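Local coordinates for transcription inhibitor protein Gfh1 (Thermus thermophilus, PDB 2F23), which shuts down every catalytic activity of RNA polymerase by partly blocking the substrate site and keeping NTPs from binding, at residues M117-S120 with D121-M125; S139-P143 with K144-E148. All blocks are in the same frame, centred on the assembly; numbering follows the deposited sequence.

Contact 1. Residues M117-S120 with D121-M125; sequences MKIS and DASPM
Met125 has CG anti to the backbone N (chi1 -165°) and its chain bends at chi3, while Ile119 sets CG2 anti to its N with CG1 beside that N. These torsions bring the two side chains together at about a right angle. They meet at a strand-to-helix junction, where a type I beta turn from Ser120 to Ser123 leads from strand 117-120 into helix 124-129. Ile119 CG2 lies 4.0 Å from Met125 CB. The outer branch follows, with Ile119 CD1 4.0 Å from Met125 CG. The modelled sulfur is closer still to CD1, but that approach is doubtfully short. An alanine in place of Ile119 would lose both branches and would probably open a gap beside Met125, letting its side chain turn. Val102 of the neighbouring strand packs on Ile119. Ser120 O takes two bonds from Ser123. Ser123 OG donates to Ser120 O at 2.8 Å, in the carbonyl plane. Ser123 N is 3.1 Å from Ser120 O and sits above that plane, 65° out of it. The same OG caps the helix by bonding Gly126 N, which makes Ser123 the N-cap. Ser120 also forms an ST turn, in which Ala122 N donates to Ser120 OG at 3.1 Å.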
loop_
_atom_site.group_PDB
_atom_site.type_symbol
_atom_site.label_atom_id
_atom_site.label_comp_id
_atom_site.label_asym_id
_atom_site.label_seq_id
_atom_site.Cartn_x
_atom_site.Cartn_y
_atom_site.Cartn_z
ATOM N N MET A 117 15.077 8.147 -4.094
ATOM C CA MET A 117 14.820 8.304 -5.521
ATOM C C MET A 117 14.426 9.754 -5.769
ATOM O O MET A 117 13.533 10.270 -5.100
ATOM C CB MET A 117 13.659 7.407 -5.984
ATOM C CG MET A 117 13.913 5.905 -5.999
ATOM S SD MET A 117 12.870 5.040 -7.237
ATOM C CE MET A 117 11.425 6.007 -7.220
ATOM N N LYS A 118 15.091 10.416 -6.712
ATOM C CA LYS A 118 14.748 11.795 -7.040
ATOM C C LYS A 118 13.649 11.716 -8.090
ATOM O O LYS A 118 13.892 11.361 -9.244
ATOM C CB LYS A 118 15.959 12.551 -7.584
ATOM C CG LYS A 118 17.026 12.824 -6.535
ATOM C CD LYS A 118 18.070 13.802 -7.046
ATOM C CE LYS A 118 19.125 14.083 -5.988
ATOM N NZ LYS A 118 19.930 12.865 -5.687
ATOM N N ILE A 119 12.434 12.039 -7.664
ATOM C CA ILE A 119 11.256 11.970 -8.514
ATOM C C ILE A 119 10.797 13.347 -8.970
ATOM O O ILE A 119 10.655 14.263 -8.162
ATOM C CB ILE A 119 10.112 11.284 -7.746
ATOM C CG1 ILE A 119 10.585 9.921 -7.243
ATOM C CG2 ILE A 119 8.882 11.134 -8.631
ATOM C CD1 ILE A 119 9.599 9.244 -6.340
ATOM N N SER A 120 10.559 13.483 -10.271
ATOM C CA SER A 120 10.103 14.745 -10.838
ATOM C C SER A 120 8.716 15.090 -10.315
ATOM O O SER A 120 7.841 14.227 -10.262
ATOM C CB SER A 120 10.060 14.641 -12.363
ATOM O OG SER A 120 9.348 15.728 -12.931
ATOM N N ASP A 121 8.514 16.347 -9.928
ATOM C CA ASP A 121 7.214 16.759 -9.424
ATOM C C ASP A 121 6.151 16.755 -10.522
ATOM O O ASP A 121 4.965 16.866 -10.235
ATOM C CB ASP A 121 7.294 18.140 -8.747
ATOM C CG ASP A 121 7.728 19.252 -9.689
ATOM O OD1 ASP A 121 7.795 20.409 -9.217
ATOM O OD2 ASP A 121 8.004 18.993 -10.877
ATOM N N ALA A 122 6.579 16.596 -11.772
ATOM C CA ALA A 122 5.656 16.569 -12.904
ATOM C C ALA A 122 5.287 15.142 -13.322
ATOM O O ALA A 122 4.403 14.935 -14.161
ATOM C CB ALA A 122 6.263 17.315 -14.085
ATOM N N SER A 123 5.970 14.158 -12.742
ATOM C CA SER A 123 5.702 12.759 -13.061
ATOM C C SER A 123 4.451 12.290 -12.324
ATOM O O SER A 123 4.003 12.932 -11.378
ATOM C CB SER A 123 6.882 11.887 -12.637
ATOM O OG SER A 123 6.959 11.797 -11.221
ATOM N N PRO A 124 3.867 11.160 -12.752
ATOM C CA PRO A 124 2.666 10.668 -12.072
ATOM C C PRO A 124 2.889 10.470 -10.571
ATOM O O PRO A 124 2.029 10.801 -9.764
ATOM C CB PRO A 124 2.378 9.358 -12.799
ATOM C CG PRO A 124 2.808 9.677 -14.203
ATOM C CD PRO A 124 4.130 10.387 -13.980
ATOM N N MET A 125 4.048 9.932 -10.203
ATOM C CA MET A 125 4.352 9.704 -8.791
ATOM C C MET A 125 4.525 11.039 -8.073
ATOM O O MET A 125 4.000 11.238 -6.978
ATOM C CB MET A 125 5.628 8.869 -8.648
ATOM C CG MET A 125 5.853 8.276 -7.261
ATOM S SD MET A 125 7.355 7.239 -7.153
ATOM C CE MET A 125 7.573 6.734 -8.800
#

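Contact 2. Residues S139-P143 with K144-E148; sequences SLDTP and KGKRE
Thr142 meets Gly145 with both its backbone and its side chain. Thr142 CB lies 3.5 Å from Gly145 O. From there OG1 turns between the backbone N and the carbonyl carbon (chi1 73°), which brings it back over the turn. Thr142 OG1 donates to a lone pair of Gly145 O at 2.7 Å, and that oxygen also accepts from Thr142 N at 2.9 Å. Thr142 OG1 in turn accepts from Lys144 N at 3.2 Å, closing an ST turn. The other branch, Thr142 CG2, is 3.9 Å from Gly145 O, and the side chain also touches Phe149. This is a tight beta hairpin: Thr142 and Gly145 are a hydrogen-bonded pair, and Pro143 and Lys144 fill the corners of a type I turn. Gly145 has backbone angles at which a side chain would press on the preceding carbonyl oxygen. Leu140 and Arg147 form the next hydrogen-bonded pair, with Leu140 N 2.7 Å from Arg147 O. Arg147 turns its guanidinium group away to a salt bridge with Asp93. On the opposite face, the one bearing Ser139 and Asp141, Lys146 reaches across to Ser139, away from the turn. Lys146 CE is 4.0 Å from Ser139 CB. Lys146 NZ donates at 2.6 Å to a water, which gives a weak bond to Ser139 O.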
loop_
_atom_site.group_PDB
_atom_site.type_symbol
_atom_site.label_atom_id
_atom_site.label_comp_id
_atom_site.label_asym_id
_atom_site.label_seq_id
_atom_site.Cartn_x
_atom_site.Cartn_y
_atom_site.Cartn_z
ATOM N N SER A 139 -1.500 5.464 -3.677
ATOM C CA SER A 139 -1.173 4.421 -4.643
ATOM C C SER A 139 -0.226 5.145 -5.598
ATOM O O SER A 139 -0.608 6.134 -6.229
ATOM C CB SER A 139 -2.425 3.941 -5.377
ATOM O OG SER A 139 -3.269 3.204 -4.506
ATOM N N LEU A 140 1.009 4.666 -5.696
ATOM C CA LEU A 140 2.002 5.322 -6.538
ATOM C C LEU A 140 2.514 4.476 -7.689
ATOM O O LEU A 140 2.683 3.264 -7.561
ATOM C CB LEU A 140 3.189 5.771 -5.683
ATOM C CG LEU A 140 2.854 6.676 -4.493
ATOM C CD1 LEU A 140 4.106 6.923 -3.669
ATOM C CD2 LEU A 140 2.268 7.991 -4.992
ATOM N N ASP A 141 2.765 5.142 -8.811
ATOM C CA ASP A 141 3.274 4.498 -10.011
ATOM C C ASP A 141 4.796 4.571 -9.960
ATOM O O ASP A 141 5.401 5.544 -10.415
ATOM C CB ASP A 141 2.750 5.223 -11.252
ATOM C CG ASP A 141 1.233 5.197 -11.343
ATOM O OD1 ASP A 141 0.664 4.094 -11.475
ATOM O OD2 ASP A 141 0.609 6.276 -11.284
ATOM N N THR A 142 5.408 3.537 -9.393
ATOM C CA THR A 142 6.858 3.482 -9.255
ATOM C C THR A 142 7.483 2.745 -10.432
ATOM O O THR A 142 6.777 2.183 -11.265
ATOM C CB THR A 142 7.253 2.744 -7.963
ATOM O OG1 THR A 142 7.022 1.340 -8.127
ATOM C CG2 THR A 142 6.424 3.247 -6.791
ATOM N N PRO A 143 8.823 2.741 -10.520
ATOM C CA PRO A 143 9.476 2.042 -11.631
ATOM C C PRO A 143 9.267 0.530 -11.556
ATOM O O PRO A 143 9.533 -0.195 -12.517
ATOM C CB PRO A 143 10.943 2.446 -11.477
ATOM C CG PRO A 143 11.078 2.688 -10.000
ATOM C CD PRO A 143 9.815 3.448 -9.689
ATOM N N LYS A 144 8.780 0.061 -10.410
ATOM C CA LYS A 144 8.527 -1.361 -10.210
ATOM C C LYS A 144 7.039 -1.655 -10.378
ATOM O O LYS A 144 6.597 -2.787 -10.197
ATOM C CB LYS A 144 8.972 -1.792 -8.808
ATOM C CG LYS A 144 10.371 -1.345 -8.422
ATOM C CD LYS A 144 11.427 -1.890 -9.369
ATOM C CE LYS A 144 12.818 -1.430 -8.960
ATOM N NZ LYS A 144 13.866 -1.944 -9.886
ATOM N N GLY A 145 6.270 -0.625 -10.717
ATOM C CA GLY A 145 4.842 -0.804 -10.899
ATOM C C GLY A 145 4.023 -0.046 -9.875
ATOM O O GLY A 145 4.561 0.752 -9.107
ATOM N N LYS A 146 2.718 -0.301 -9.863
ATOM C CA LYS A 146 1.800 0.359 -8.940
ATOM C C LYS A 146 1.884 -0.269 -7.552
ATOM O O LYS A 146 1.749 -1.482 -7.400
ATOM C CB LYS A 146 0.369 0.256 -9.478
ATOM C CG LYS A 146 -0.687 1.008 -8.680
ATOM C CD LYS A 146 -2.073 0.737 -9.256
ATOM C CE LYS A 146 -3.159 1.532 -8.542
ATOM N NZ LYS A 146 -3.021 2.997 -8.772
ATOM N N ARG A 147 2.105 0.565 -6.542
ATOM C CA ARG A 147 2.207 0.090 -5.167
ATOM C C ARG A 147 1.543 1.083 -4.223
ATOM O O ARG A 147 1.449 2.271 -4.527
ATOM C CB ARG A 147 3.677 -0.071 -4.774
ATOM C CG ARG A 147 4.440 -1.109 -5.581
ATOM C CD ARG A 147 4.613 -2.426 -4.833
ATOM N NE ARG A 147 3.411 -3.259 -4.794
ATOM C CZ ARG A 147 2.391 -3.091 -3.956
ATOM N NH1 ARG A 147 2.403 -2.109 -3.064
ATOM N NH2 ARG A 147 1.359 -3.924 -3.997
ATOM N N GLU A 148 1.083 0.588 -3.080
ATOM C CA GLU A 148 0.439 1.438 -2.087
ATOM C C GLU A 148 1.430 1.746 -0.970
ATOM O O GLU A 148 2.105 0.850 -0.469
ATOM C CB GLU A 148 -0.801 0.736 -1.523
ATOM C CG GLU A 148 -1.443 1.439 -0.339
ATOM C CD GLU A 148 -2.774 0.823 0.061
ATOM O OE1 GLU A 148 -3.827 1.305 -0.407
ATOM O OE2 GLU A 148 -2.765 -0.150 0.838
HETATM O O HOH W 1 -1.246 4.829 -9.312
#

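Contact 1 comes first along the chain; helix 124-129 starts in it and leads on toward contact 2. Their centres are about 12 Å apart. Both belong to the C-terminal GreA/GreB domain, whose family is grouped with the FKBP clan. Strands 117-120 and 137-142 are the two outermost strands of one five-stranded mixed sheet. Helix 124-129 connects these edges in sequence. Its first turn also joins the contacts in space, since Met125 touches Leu140 and Thr142 of the hairpin. Met117 CE also lies 3.9 Å from Pro143 CD. Through Ser139 and Glu148 the hairpin reaches helix 9-37, so contact 2 lies where the C-terminal domain meets the predicted N-terminal coiled coil.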